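Local coordinates for BlEst2 (Bacillus licheniformis, PDB 6WPX), which probably hydrolyses ester bonds as a lipase or esterase and is autoinhibited by its C-terminal domain, at residues Y202-G207 with A239-A244. Residues are numbered along the deposited sequence; the frame is centred on the assembly and turned at random.
Sequences YFTLAG and ARLPYA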
loop_
_atom_site.group_PDB
_atom_site.type_symbol
_atom_site.label_atom_id
_atom_site.label_comp_id
_atom_site.label_asym_id
_atom_site.label_seq_id
_atom_site.Cartn_x
_atom_site.Cartn_y
_atom_site.Cartn_z
ATOM N N TYR A 202 8.983 -19.011 -6.541
ATOM C CA TYR A 202 8.604 -17.591 -6.498
ATOM C C TYR A 202 9.781 -16.674 -6.685
ATOM O O TYR A 202 10.872 -16.933 -6.169
ATOM C CB TYR A 202 7.915 -17.234 -5.167
ATOM C CG TYR A 202 6.563 -17.881 -5.028
ATOM C CD1 TYR A 202 5.420 -17.259 -5.515
ATOM C CD2 TYR A 202 6.427 -19.138 -4.446
ATOM C CE1 TYR A 202 4.179 -17.886 -5.456
ATOM C CE2 TYR A 202 5.190 -19.765 -4.359
ATOM C CZ TYR A 202 4.066 -19.132 -4.857
ATOM O OH TYR A 202 2.848 -19.744 -4.764
ATOM N N PHE A 203 9.530 -15.580 -7.415
ATOM C CA PHE A 203 10.469 -14.490 -7.672
ATOM C C PHE A 203 9.740 -13.205 -7.400
ATOM O O PHE A 203 8.581 -13.052 -7.798
ATOM C CB PHE A 203 10.932 -14.473 -9.131
ATOM C CG PHE A 203 11.789 -15.635 -9.539
ATOM C CD1 PHE A 203 11.217 -16.842 -9.911
ATOM C CD2 PHE A 203 13.178 -15.519 -9.570
ATOM C CE1 PHE A 203 12.020 -17.919 -10.307
ATOM C CE2 PHE A 203 13.974 -16.589 -9.975
ATOM C CZ PHE A 203 13.391 -17.782 -10.338
ATOM N N THR A 204 10.414 -12.262 -6.771
ATOM C CA THR A 204 9.782 -10.962 -6.529
ATOM C C THR A 204 10.642 -9.871 -7.077
ATOM O O THR A 204 11.869 -9.930 -6.983
ATOM C CB THR A 204 9.460 -10.701 -5.042
ATOM O OG1 THR A 204 10.671 -10.472 -4.338
ATOM C CG2 THR A 204 8.633 -11.825 -4.379
ATOM N N LEU A 205 9.997 -8.891 -7.672
ATOM C CA LEU A 205 10.622 -7.663 -8.143
ATOM C C LEU A 205 9.963 -6.553 -7.341
ATOM O O LEU A 205 8.775 -6.642 -7.003
ATOM C CB LEU A 205 10.401 -7.409 -9.643
ATOM C CG LEU A 205 11.510 -7.923 -10.580
ATOM C CD1 LEU A 205 11.526 -9.448 -10.598
ATOM C CD2 LEU A 205 11.291 -7.399 -12.016
ATOM N N ALA A 206 10.737 -5.533 -7.018
ATOM C CA ALA A 206 10.219 -4.366 -6.302
ATOM C C ALA A 206 10.937 -3.139 -6.808
ATOM O O ALA A 206 12.091 -3.227 -7.236
ATOM C CB ALA A 206 10.422 -4.524 -4.797
ATOM N N GLY A 207 10.249 -2.009 -6.771
ATOM C CA GLY A 207 10.827 -0.734 -7.179
ATOM C C GLY A 207 11.179 0.137 -5.982
ATOM O O GLY A 207 10.623 -0.047 -4.889
ATOM N N ALA A 239 7.092 -6.075 -0.408
ATOM C CA ALA A 239 7.002 -6.665 -1.751
ATOM C C ALA A 239 7.697 -8.032 -1.834
ATOM O O ALA A 239 7.730 -8.659 -2.910
ATOM C CB ALA A 239 7.586 -5.711 -2.783
ATOM N N ARG A 240 8.237 -8.512 -0.696
ATOM C CA ARG A 240 9.027 -9.753 -0.651
ATOM C C ARG A 240 8.301 -10.940 -0.043
ATOM O O ARG A 240 7.312 -10.754 0.677
ATOM C CB ARG A 240 10.345 -9.523 0.143
ATOM C CG ARG A 240 11.167 -8.331 -0.305
ATOM C CD ARG A 240 11.319 -8.288 -1.823
ATOM N NE ARG A 240 12.291 -7.288 -2.225
ATOM C CZ ARG A 240 12.829 -7.208 -3.431
ATOM N NH1 ARG A 240 12.488 -8.077 -4.380
ATOM N NH2 ARG A 240 13.700 -6.256 -3.706
ATOM N N LEU A 241 8.813 -12.156 -0.336
ATOM C CA LEU A 241 8.374 -13.419 0.238
ATOM C C LEU A 241 9.614 -14.101 0.853
ATOM O O LEU A 241 10.700 -14.053 0.250
ATOM C CB LEU A 241 7.693 -14.345 -0.783
ATOM C CG LEU A 241 6.323 -13.903 -1.311
ATOM C CD1 LEU A 241 5.929 -14.749 -2.521
ATOM C CD2 LEU A 241 5.259 -14.027 -0.230
ATOM N N PRO A 242 9.486 -14.717 2.052
ATOM C CA PRO A 242 10.680 -15.278 2.724
ATOM C C PRO A 242 11.431 -16.393 1.995
ATOM O O PRO A 242 12.644 -16.495 2.152
ATOM C CB PRO A 242 10.142 -15.765 4.084
ATOM C CG PRO A 242 8.675 -15.871 3.917
ATOM C CD PRO A 242 8.279 -14.845 2.891
ATOM N N TYR A 243 10.739 -17.190 1.187
ATOM C CA TYR A 243 11.310 -18.335 0.462
ATOM C C TYR A 243 11.521 -17.995 -1.012
ATOM O O TYR A 243 11.865 -18.879 -1.791
ATOM C CB TYR A 243 10.328 -19.521 0.551
ATOM C CG TYR A 243 8.887 -19.057 0.470
ATOM C CD1 TYR A 243 8.292 -18.766 -0.759
ATOM C CD2 TYR A 243 8.137 -18.846 1.624
ATOM C CE1 TYR A 243 6.994 -18.272 -0.832
ATOM C CE2 TYR A 243 6.839 -18.355 1.560
ATOM C CZ TYR A 243 6.276 -18.062 0.329
ATOM O OH TYR A 243 4.997 -17.609 0.247
ATOM N N ALA A 244 11.232 -16.751 -1.418
ATOM C CA ALA A 244 11.363 -16.396 -2.827
ATOM C C ALA A 244 12.770 -15.939 -3.184
ATOM O O ALA A 244 13.574 -15.607 -2.302
ATOM C CB ALA A 244 10.379 -15.281 -3.164
HETATM O O HOH W 1 10.177 -20.089 -3.800
HETATM O O HOH W 2 6.855 -8.190 -5.619
#
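R240 reaches T204 through NH1, which donates to OG1 at 3.0 Å along a fairly straight N-H path (162°), with the hydroxyl oxygen almost exactly in the guanidinium plane. The methyl of A206 rests over one face of the same guanidinium, its CB 3.9 Å from R240 CZ, and also meets A239 CB at 3.7 Å. A bend at chi2 (-47°) turns the arginine chain back to the strand. At the far end of the contact Y243 presents its ring edge to the face of Y202 in an offset edge-to-face pair, planes at 67° and CE1 3.8 Å from Y202 CD2. L241 CD1 approaches the Y202 ring at CD1, and A244 CB packs on Y202 CB. One water links the backbones, accepting from Y202 N and donating to Y243 O; a second lies within hydrogen-bonding distance of both L205 O and A239 O, with more acceptors around it than it has protons to give.

Farther out, R240 is held by a salt bridge from NE to E236 and a bond from NH2 to the L247 carbonyl, while N246 hydrogen-bonds both T204 OG1 and L241 O. Y243 OH is hydrogen-bonded to D192 OD1 and Q126 NE2. The type I turn from L241 to A244, closed by A244 N to L241 O (3.2 Å), leads into strand 245-246, which pairs parallel to 201-205 at the margin of the predominantly parallel central sheet of an alpha/beta-hydrolase fold.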